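Local coordinates for ABC transporter substrate binding protein (Ribose) (Agrobacterium vitis S4, PDB 4WT7) that probably serves as the solute-binding component of a sugar ABC transporter, holding the polyol D-allitol between its two lobes, at residues A[220-234]-A[245-259]. Numbering follows the deposited sequence.
Sequences KAIWSAWDIPQLGAT and IKTYGVDGSPEVLQL. With X9X (D-allitol), chain C.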
ATOM      1  N   LYS A 220      -2.044   1.605 -23.754  1.00 18.72           N
ATOM      2  CA  LYS A 220      -1.069   2.678 -23.573  1.00 18.36           C
ATOM      3  C   LYS A 220      -0.484   2.675 -22.177  1.00 18.51           C
ATOM      4  O   LYS A 220       0.654   3.143 -21.973  1.00 17.46           O
ATOM      5  CB  LYS A 220      -1.678   4.041 -23.891  1.00 19.23           C
ATOM      6  CG  LYS A 220      -2.318   4.110 -25.259  1.00 23.29           C
ATOM      7  CD  LYS A 220      -1.628   5.047 -26.236  1.00 21.78           C
ATOM      8  CE  LYS A 220      -1.708   6.491 -25.739  1.00 23.18           C
ATOM      9  NZ  LYS A 220      -2.123   7.487 -26.775  1.00 23.29           N
ATOM     10  N   ALA A 221      -1.238   2.144 -21.212  1.00 17.02           N
ATOM     11  CA  ALA A 221      -0.760   2.099 -19.844  1.00 16.22           C
ATOM     12  C   ALA A 221      -1.282   0.890 -19.063  1.00 16.03           C
ATOM     13  O   ALA A 221      -2.286   0.245 -19.447  1.00 16.45           O
ATOM     14  CB  ALA A 221      -1.142   3.371 -19.125  1.00 15.66           C
ATOM     15  N   ILE A 222      -0.576   0.587 -17.981  1.00 15.49           N
ATOM     16  CA  ILE A 222      -1.011  -0.412 -17.029  1.00 15.25           C
ATOM     17  C   ILE A 222      -0.856   0.191 -15.628  1.00 14.43           C
ATOM     18  O   ILE A 222       0.255   0.628 -15.227  1.00 14.12           O
ATOM     19  CB  ILE A 222      -0.181  -1.675 -17.122  1.00 15.60           C
ATOM     20  CG1 ILE A 222      -0.139  -2.166 -18.567  1.00 16.48           C
ATOM     21  CG2 ILE A 222      -0.742  -2.746 -16.209  1.00 15.48           C
ATOM     22  CD1 ILE A 222       0.596  -3.427 -18.707  1.00 16.94           C
ATOM     23  N   TRP A 223      -1.963   0.208 -14.917  1.00 14.15           N
ATOM     24  CA  TRP A 223      -2.065   0.828 -13.607  1.00 13.44           C
ATOM     25  C   TRP A 223      -2.242  -0.237 -12.545  1.00 13.24           C
ATOM     26  O   TRP A 223      -2.943  -1.230 -12.758  1.00 13.63           O
ATOM     27  CB  TRP A 223      -3.283   1.747 -13.589  1.00 13.37           C
ATOM     28  CG  TRP A 223      -3.557   2.472 -12.264  1.00 12.72           C
ATOM     29  CD1 TRP A 223      -3.210   3.756 -11.959  1.00 12.39           C
ATOM     30  CD2 TRP A 223      -4.234   1.956 -11.102  1.00 12.41           C
ATOM     31  NE1 TRP A 223      -3.629   4.076 -10.689  1.00 11.91           N
ATOM     32  CE2 TRP A 223      -4.250   2.990 -10.134  1.00 11.89           C
ATOM     33  CE3 TRP A 223      -4.821   0.728 -10.778  1.00 12.59           C
ATOM     34  CZ2 TRP A 223      -4.840   2.833  -8.868  1.00 11.54           C
ATOM     35  CZ3 TRP A 223      -5.387   0.561  -9.536  1.00 12.24           C
ATOM     36  CH2 TRP A 223      -5.402   1.612  -8.591  1.00 11.71           C
ATOM     37  N   SER A 224      -1.633   0.001 -11.390  1.00 13.51           N
ATOM     38  CA  SER A 224      -1.777  -0.856 -10.230  1.00 12.47           C
ATOM     39  C   SER A 224      -1.770   0.032  -9.002  1.00 11.83           C
ATOM     40  O   SER A 224      -1.201   1.120  -9.031  1.00 13.42           O
ATOM     41  CB  SER A 224      -0.588  -1.806 -10.171  1.00 13.54           C
ATOM     42  OG  SER A 224      -0.485  -2.494 -11.403  1.00 17.36           O
ATOM     43  N   ALA A 225      -2.332  -0.462  -7.907  1.00 11.61           N
ATOM     44  CA  ALA A 225      -2.505   0.356  -6.704  1.00 11.07           C
ATOM     45  C   ALA A 225      -1.255   0.325  -5.820  1.00 10.77           C
ATOM     46  O   ALA A 225      -1.102   1.145  -4.900  1.00 10.35           O
ATOM     47  CB  ALA A 225      -3.742  -0.119  -5.921  1.00 11.04           C
ATOM     48  N   TRP A 226      -0.373  -0.634  -6.109  1.00 11.07           N
ATOM     49  CA  TRP A 226       0.904  -0.781  -5.446  1.00 10.95           C
ATOM     50  C   TRP A 226       1.864  -1.363  -6.482  1.00 11.44           C
ATOM     51  O   TRP A 226       1.430  -1.808  -7.525  1.00 11.84           O
ATOM     52  CB  TRP A 226       0.804  -1.658  -4.198  1.00 10.88           C
ATOM     53  CG  TRP A 226       0.272  -3.022  -4.461  1.00 11.35           C
ATOM     54  CD1 TRP A 226      -0.945  -3.344  -5.006  1.00 11.58           C
ATOM     55  CD2 TRP A 226       0.914  -4.250  -4.164  1.00 11.73           C
ATOM     56  NE1 TRP A 226      -1.085  -4.710  -5.095  1.00 12.09           N
ATOM     57  CE2 TRP A 226       0.037  -5.294  -4.574  1.00 12.20           C
ATOM     58  CE3 TRP A 226       2.124  -4.589  -3.587  1.00 11.81           C
ATOM     59  CZ2 TRP A 226       0.374  -6.648  -4.441  1.00 12.75           C
ATOM     60  CZ3 TRP A 226       2.449  -5.921  -3.446  1.00 12.34           C
ATOM     61  CH2 TRP A 226       1.586  -6.932  -3.874  1.00 12.81           C
ATOM     62  N   ASP A 227       3.148  -1.417  -6.183  1.00 11.47           N
ATOM     63  CA  ASP A 227       4.131  -1.490  -7.266  1.00 11.90           C
ATOM     64  C   ASP A 227       4.737  -2.870  -7.581  1.00 12.49           C
ATOM     65  O   ASP A 227       5.458  -3.008  -8.555  1.00 12.93           O
ATOM     66  CB  ASP A 227       5.179  -0.379  -7.114  1.00 11.69           C
ATOM     67  CG  ASP A 227       6.175  -0.614  -5.972  1.00 11.61           C
ATOM     68  OD1 ASP A 227       6.047  -1.618  -5.233  1.00 11.68           O
ATOM     69  OD2 ASP A 227       7.092   0.245  -5.846  1.00 11.53           O
ATOM     70  N   ILE A 228       4.401  -3.895  -6.798  1.00 12.58           N
ATOM     71  CA  ILE A 228       4.883  -5.231  -7.094  1.00 13.24           C
ATOM     72  C   ILE A 228       4.200  -5.844  -8.325  1.00 14.15           C
ATOM     73  O   ILE A 228       4.893  -6.456  -9.162  1.00 15.05           O
ATOM     74  CB  ILE A 228       4.813  -6.124  -5.830  1.00 13.27           C
ATOM     75  CG1 ILE A 228       5.617  -5.457  -4.696  1.00 12.84           C
ATOM     76  CG2 ILE A 228       5.355  -7.500  -6.094  1.00 14.04           C
ATOM     77  CD1 ILE A 228       7.047  -4.993  -5.103  1.00 13.02           C
ATOM     78  N   PRO A 229       2.873  -5.661  -8.483  1.00 13.59           N
ATOM     79  CA  PRO A 229       2.280  -6.064  -9.777  1.00 14.13           C
ATOM     80  C   PRO A 229       2.870  -5.217 -10.917  1.00 14.23           C
ATOM     81  O   PRO A 229       3.122  -5.717 -12.044  1.00 14.87           O
ATOM     82  CB  PRO A 229       0.800  -5.758  -9.609  1.00 13.87           C
ATOM     83  CG  PRO A 229       0.584  -5.756  -8.106  1.00 13.38           C
ATOM     84  CD  PRO A 229       1.858  -5.297  -7.481  1.00 13.06           C
ATOM     85  N   GLN A 230       3.117  -3.941 -10.620  1.00 13.66           N
ATOM     86  CA  GLN A 230       3.775  -3.071 -11.585  1.00 13.77           C
ATOM     87  C   GLN A 230       5.065  -3.722 -12.076  1.00 14.34           C
ATOM     88  O   GLN A 230       5.337  -3.727 -13.266  1.00 14.84           O
ATOM     89  CB  GLN A 230       4.042  -1.678 -11.011  1.00 13.16           C
ATOM     90  CG  GLN A 230       4.623  -0.672 -12.004  1.00 13.32           C
ATOM     91  CD  GLN A 230       5.021   0.650 -11.325  1.00 12.79           C
ATOM     92  OE1 GLN A 230       4.983   0.780 -10.091  1.00 12.32           O
ATOM     93  NE2 GLN A 230       5.412   1.627 -12.133  1.00 12.95           N
ATOM     94  N   LEU A 231       5.854  -4.256 -11.149  1.00 14.30           N
ATOM     95  CA  LEU A 231       7.124  -4.913 -11.479  1.00 14.90           C
ATOM     96  C   LEU A 231       6.906  -6.090 -12.448  1.00 15.71           C
ATOM     97  O   LEU A 231       7.562  -6.182 -13.471  1.00 16.27           O
ATOM     98  CB  LEU A 231       7.786  -5.421 -10.197  1.00 14.80           C
ATOM     99  CG  LEU A 231       9.134  -6.153 -10.269  1.00 16.24           C
ATOM    100  CD1 LEU A 231      10.130  -5.355 -11.101  1.00 15.65           C
ATOM    101  CD2 LEU A 231       9.666  -6.397  -8.824  1.00 15.24           C
ATOM    102  N   GLY A 232       5.974  -6.979 -12.123  1.00 15.84           N
ATOM    103  CA  GLY A 232       5.561  -8.017 -13.057  1.00 18.65           C
ATOM    104  C   GLY A 232       5.133  -7.501 -14.431  1.00 18.44           C
ATOM    105  O   GLY A 232       5.575  -8.007 -15.460  1.00 20.06           O
ATOM    106  N   ALA A 233       4.238  -6.518 -14.429  1.00 16.29           N
ATOM    107  CA  ALA A 233       3.776  -5.839 -15.629  1.00 16.49           C
ATOM    108  C   ALA A 233       4.928  -5.349 -16.509  1.00 16.82           C
ATOM    109  O   ALA A 233       4.956  -5.624 -17.707  1.00 17.51           O
ATOM    110  CB  ALA A 233       2.884  -4.663 -15.235  1.00 15.77           C
ATOM    111  N   THR A 234       5.852  -4.621 -15.892  1.00 16.37           N
ATOM    112  CA  THR A 234       6.952  -3.976 -16.594  1.00 16.63           C
ATOM    113  C   THR A 234       7.816  -5.038 -17.278  1.00 17.52           C
ATOM    114  O   THR A 234       8.119  -4.953 -18.478  1.00 18.14           O
ATOM    115  CB  THR A 234       7.762  -3.121 -15.591  1.00 16.03           C
ATOM    116  OG1 THR A 234       6.877  -2.161 -15.007  1.00 15.30           O
ATOM    117  CG2 THR A 234       8.923  -2.396 -16.266  1.00 16.34           C
ATOM    118  N   ILE A 245       4.200   0.678 -24.142  1.00 19.09           N
ATOM    119  CA  ILE A 245       3.238   0.709 -23.023  1.00 18.33           C
ATOM    120  C   ILE A 245       3.905   1.201 -21.733  1.00 17.51           C
ATOM    121  O   ILE A 245       5.004   0.750 -21.408  1.00 17.51           O
ATOM    122  CB  ILE A 245       2.651  -0.697 -22.777  1.00 18.48           C
ATOM    123  CG1 ILE A 245       1.895  -1.179 -24.018  1.00 19.35           C
ATOM    124  CG2 ILE A 245       1.737  -0.704 -21.564  1.00 17.73           C
ATOM    125  CD1 ILE A 245       1.496  -2.627 -23.965  1.00 19.72           C
ATOM    126  N   LYS A 246       3.248   2.109 -21.003  1.00 17.45           N
ATOM    127  CA  LYS A 246       3.813   2.682 -19.763  1.00 18.86           C
ATOM    128  C   LYS A 246       3.162   2.096 -18.513  1.00 18.61           C
ATOM    129  O   LYS A 246       1.953   1.868 -18.482  1.00 18.53           O
ATOM    130  CB  LYS A 246       3.620   4.205 -19.732  1.00 16.48           C
ATOM    131  CG  LYS A 246       4.418   4.963 -20.815  1.00 17.91           C
ATOM    132  CD  LYS A 246       3.954   6.427 -20.950  1.00 17.03           C
ATOM    133  CE  LYS A 246       4.836   7.210 -21.908  1.00 21.92           C
ATOM    134  NZ  LYS A 246       4.921   6.513 -23.196  1.00 27.18           N
ATOM    135  N   THR A 247       3.948   1.886 -17.460  1.00 15.08           N
ATOM    136  CA  THR A 247       3.373   1.337 -16.227  1.00 14.54           C
ATOM    137  C   THR A 247       3.405   2.320 -15.055  1.00 13.83           C
ATOM    138  O   THR A 247       4.229   3.236 -15.009  1.00 13.74           O
ATOM    139  CB  THR A 247       4.010  -0.033 -15.837  1.00 14.71           C
ATOM    140  OG1 THR A 247       5.297   0.160 -15.216  1.00 14.52           O
ATOM    141  CG2 THR A 247       4.173  -0.900 -17.094  1.00 15.53           C
ATOM    142  N   TYR A 248       2.499   2.086 -14.097  1.00 13.39           N
ATOM    143  CA  TYR A 248       2.248   3.039 -13.020  1.00 12.78           C
ATOM    144  C   TYR A 248       1.956   2.306 -11.720  1.00 12.36           C
ATOM    145  O   TYR A 248       1.296   1.287 -11.735  1.00 12.52           O
ATOM    146  CB  TYR A 248       1.049   3.924 -13.395  1.00 12.79           C
ATOM    147  CG  TYR A 248       1.333   4.778 -14.595  1.00 13.23           C
ATOM    148  CD1 TYR A 248       1.962   6.017 -14.463  1.00 13.11           C
ATOM    149  CD2 TYR A 248       1.027   4.332 -15.863  1.00 13.85           C
ATOM    150  CE1 TYR A 248       2.246   6.789 -15.550  1.00 13.58           C
ATOM    151  CE2 TYR A 248       1.353   5.096 -16.989  1.00 14.33           C
ATOM    152  CZ  TYR A 248       1.958   6.320 -16.824  1.00 14.19           C
ATOM    153  OH  TYR A 248       2.250   7.079 -17.935  1.00 14.74           O
ATOM    154  N   GLY A 249       2.454   2.837 -10.601  1.00 11.89           N
ATOM    155  CA  GLY A 249       2.189   2.233  -9.309  1.00 11.52           C
ATOM    156  C   GLY A 249       2.569   3.056  -8.080  1.00 11.02           C
ATOM    157  O   GLY A 249       2.924   4.244  -8.159  1.00 10.92           O
ATOM    158  N   VAL A 250       2.497   2.390  -6.931  1.00 10.77           N
ATOM    159  CA  VAL A 250       2.706   3.036  -5.659  1.00 10.34           C
ATOM    160  C   VAL A 250       3.518   2.149  -4.724  1.00 10.32           C
ATOM    161  O   VAL A 250       3.444   0.918  -4.816  1.00 10.57           O
ATOM    162  CB  VAL A 250       1.316   3.312  -5.003  1.00 10.05           C
ATOM    163  CG1 VAL A 250       1.466   4.004  -3.679  1.00  9.66           C
ATOM    164  CG2 VAL A 250       0.438   4.093  -5.942  1.00 10.18           C
ATOM    165  N   ASP A 251       4.275   2.811  -3.841  1.00 10.10           N
ATOM    166  CA  ASP A 251       5.048   2.253  -2.716  1.00 10.06           C
ATOM    167  C   ASP A 251       6.520   2.729  -2.764  1.00 10.24           C
ATOM    168  O   ASP A 251       7.135   2.974  -1.720  1.00 10.13           O
ATOM    169  CB  ASP A 251       5.019   0.722  -2.648  1.00 10.35           C
ATOM    170  CG  ASP A 251       3.719   0.179  -2.102  1.00 10.19           C
ATOM    171  OD1 ASP A 251       2.808   0.988  -1.862  1.00  9.87           O
ATOM    172  OD2 ASP A 251       3.613  -1.074  -1.966  1.00 10.48           O
ATOM    173  N   GLY A 252       7.068   2.859  -3.979  1.00 10.57           N
ATOM    174  CA  GLY A 252       8.495   3.084  -4.141  1.00 11.06           C
ATOM    175  C   GLY A 252       9.359   1.973  -3.558  1.00 11.17           C
ATOM    176  O   GLY A 252      10.317   2.230  -2.825  1.00 11.25           O
ATOM    177  N   SER A 253       9.023   0.728  -3.852  1.00 11.40           N
ATOM    178  CA  SER A 253       9.940  -0.359  -3.534  1.00 11.85           C
ATOM    179  C   SER A 253      11.214  -0.092  -4.343  1.00 12.33           C
ATOM    180  O   SER A 253      11.139   0.388  -5.453  1.00 12.43           O
ATOM    181  CB  SER A 253       9.330  -1.729  -3.887  1.00 12.14           C
ATOM    182  OG  SER A 253       7.990  -1.809  -3.446  1.00 11.74           O
ATOM    183  N   PRO A 254      12.384  -0.382  -3.769  1.00 12.67           N
ATOM    184  CA  PRO A 254      13.652  -0.055  -4.448  1.00 13.18           C
ATOM    185  C   PRO A 254      13.777  -0.704  -5.815  1.00 13.71           C
ATOM    186  O   PRO A 254      14.228  -0.068  -6.769  1.00 13.94           O
ATOM    187  CB  PRO A 254      14.721  -0.632  -3.520  1.00 13.58           C
ATOM    188  CG  PRO A 254      14.079  -0.693  -2.178  1.00 13.11           C
ATOM    189  CD  PRO A 254      12.597  -0.896  -2.403  1.00 13.05           C
ATOM    190  N   GLU A 255      13.412  -1.970  -5.902  1.00 15.86           N
ATOM    191  CA  GLU A 255      13.528  -2.693  -7.158  1.00 16.18           C
ATOM    192  C   GLU A 255      12.703  -2.040  -8.283  1.00 17.31           C
ATOM    193  O   GLU A 255      13.069  -2.135  -9.446  1.00 16.91           O
ATOM    194  CB  GLU A 255      13.172  -4.166  -6.954  1.00 19.56           C
ATOM    195  CG  GLU A 255      11.740  -4.414  -6.395  1.00 27.06           C
ATOM    196  CD  GLU A 255      11.626  -4.502  -4.828  1.00 27.15           C
ATOM    197  OE1 GLU A 255      12.284  -3.720  -4.066  1.00 20.56           O
ATOM    198  OE2 GLU A 255      10.834  -5.377  -4.379  1.00 28.41           O
ATOM    199  N   VAL A 256      11.616  -1.338  -7.950  1.00 13.68           N
ATOM    200  CA  VAL A 256      10.783  -0.698  -8.983  1.00 13.55           C
ATOM    201  C   VAL A 256      11.216   0.724  -9.301  1.00 13.42           C
ATOM    202  O   VAL A 256      11.207   1.131 -10.463  1.00 13.71           O
ATOM    203  CB  VAL A 256       9.277  -0.676  -8.586  1.00 13.02           C
ATOM    204  CG1 VAL A 256       8.441   0.018  -9.646  1.00 12.97           C
ATOM    205  CG2 VAL A 256       8.798  -2.085  -8.387  1.00 13.25           C
ATOM    206  N   LEU A 257      11.615   1.467  -8.272  1.00 13.07           N
ATOM    207  CA  LEU A 257      12.213   2.792  -8.456  1.00 13.07           C
ATOM    208  C   LEU A 257      13.381   2.751  -9.428  1.00 13.77           C
ATOM    209  O   LEU A 257      13.529   3.641 -10.262  1.00 13.95           O
ATOM    210  CB  LEU A 257      12.700   3.342  -7.127  1.00 12.78           C
ATOM    211  CG  LEU A 257      11.590   3.827  -6.200  1.00 12.11           C
ATOM    212  CD1 LEU A 257      12.133   4.603  -5.047  1.00 11.91           C
ATOM    213  CD2 LEU A 257      10.564   4.655  -6.967  1.00 11.90           C
ATOM    214  N   GLN A 258      14.197   1.712  -9.316  1.00 14.53           N
ATOM    215  CA  GLN A 258      15.346   1.575 -10.200  1.00 16.92           C
ATOM    216  C   GLN A 258      14.923   1.229 -11.624  1.00 15.70           C
ATOM    217  O   GLN A 258      15.635   1.535 -12.556  1.00 16.13           O
ATOM    218  CB  GLN A 258      16.380   0.603  -9.633  1.00 20.98           C
ATOM    219  CG  GLN A 258      15.983  -0.863  -9.618  1.00 22.62           C
ATOM    220  CD  GLN A 258      16.914  -1.686  -8.701  1.00 26.38           C
ATOM    221  OE1 GLN A 258      17.304  -1.204  -7.636  1.00 27.05           O
ATOM    222  NE2 GLN A 258      17.294  -2.910  -9.131  1.00 26.76           N
ATOM    223  N   LEU A 259      13.727   0.669 -11.799  1.00 15.73           N
ATOM    224  CA  LEU A 259      13.156   0.543 -13.139  1.00 15.44           C
ATOM    225  C   LEU A 259      12.714   1.909 -13.691  1.00 16.26           C
ATOM    226  O   LEU A 259      12.988   2.258 -14.851  1.00 15.70           O
ATOM    227  CB  LEU A 259      11.981  -0.454 -13.171  1.00 15.77           C
ATOM    228  CG  LEU A 259      12.253  -1.945 -12.940  1.00 19.97           C
ATOM    229  CD1 LEU A 259      10.992  -2.731 -13.166  1.00 18.70           C
ATOM    230  CD2 LEU A 259      13.346  -2.504 -13.844  1.00 22.48           C
TER
HETATM  231  OAA X9X C 401      -2.714  -4.366   0.160  1.00 12.22           O
HETATM  232  CAG X9X C 401      -1.691  -4.424  -0.768  1.00  5.73           C
HETATM  233  CAI X9X C 401      -0.705  -3.304  -0.812  1.00  5.41           C
HETATM  234  OAC X9X C 401      -1.267  -2.127  -1.342  1.00  9.79           O
HETATM  235  CAK X9X C 401      -0.031  -3.119   0.516  1.00  1.73           C
HETATM  236  OAE X9X C 401       0.460  -4.358   0.856  1.00 10.31           O
HETATM  237  CAL X9X C 401       1.182  -2.192   0.413  1.00 12.27           C
HETATM  238  OAF X9X C 401       2.085  -2.645  -0.536  1.00  9.48           O
HETATM  239  CAJ X9X C 401       0.904  -0.712   0.246  1.00  8.59           C
HETATM  240  OAD X9X C 401       0.632  -0.333  -1.059  1.00 10.55           O
HETATM  241  CAH X9X C 401      -0.132  -0.127   1.184  1.00  7.04           C
HETATM  242  OAB X9X C 401       0.046   1.234   1.508  1.00 10.03           O
HETATM  243  O   HOH W   1       1.242  -1.130 -13.038  1.00 15.67           O
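K246, between K220 and I222, gives its N-H to K220 O and takes that of I222, the alternation by which strands 221-224 and 246-249 run side by side, 13° from parallel. The ladder runs on through Y248 N to I222 O and S224 N to Y248 O; beside these rungs one water donates to I222 O and Y248 O and accepts from S224 OG. Helix 227-240 crosses back over the face bearing I222 and T247, completing a beta-alpha-beta unit in one lobe of this periplasmic binding protein. Under the helix T247 OG1 donates to T234 OG1 at 2.8 Å, and T234 OG1 in turn donates to Q230 O, a relay that fixes both hydroxyls. With CG anti to the backbone N (chi1 -175°) and the chain extended beyond it, Q230 reaches across, its OE1 3.2 Å from G249 CA, close over the bare glycine backbone; its NE2 bonds weakly to T247 OG1 and has A269 O as its stronger partner. At the ligand end D227 grips S253 with both oxygens, each through its syn lone pair: OD1 takes the hydroxyl OG at 2.6 Å and OD2 the backbone N at 2.8 Å. This pair of hydrogen bonds to the loop ahead of helix 254-260 fixes the rotation of the D227 carboxylate. Nearby, D251 OD1 accepts from allitol OAD and OD2 from OAF at 2.6 Å, while Q273 also donates to OD1. W226 lays one ring face beneath ligand CAI, and P229 CD packs 3.4 Å above the other. Farther along the helices, V256 CG2 rests on L231 CB, and L231 CD1 presses tightly, at 3.4 Å, against L259 CD1.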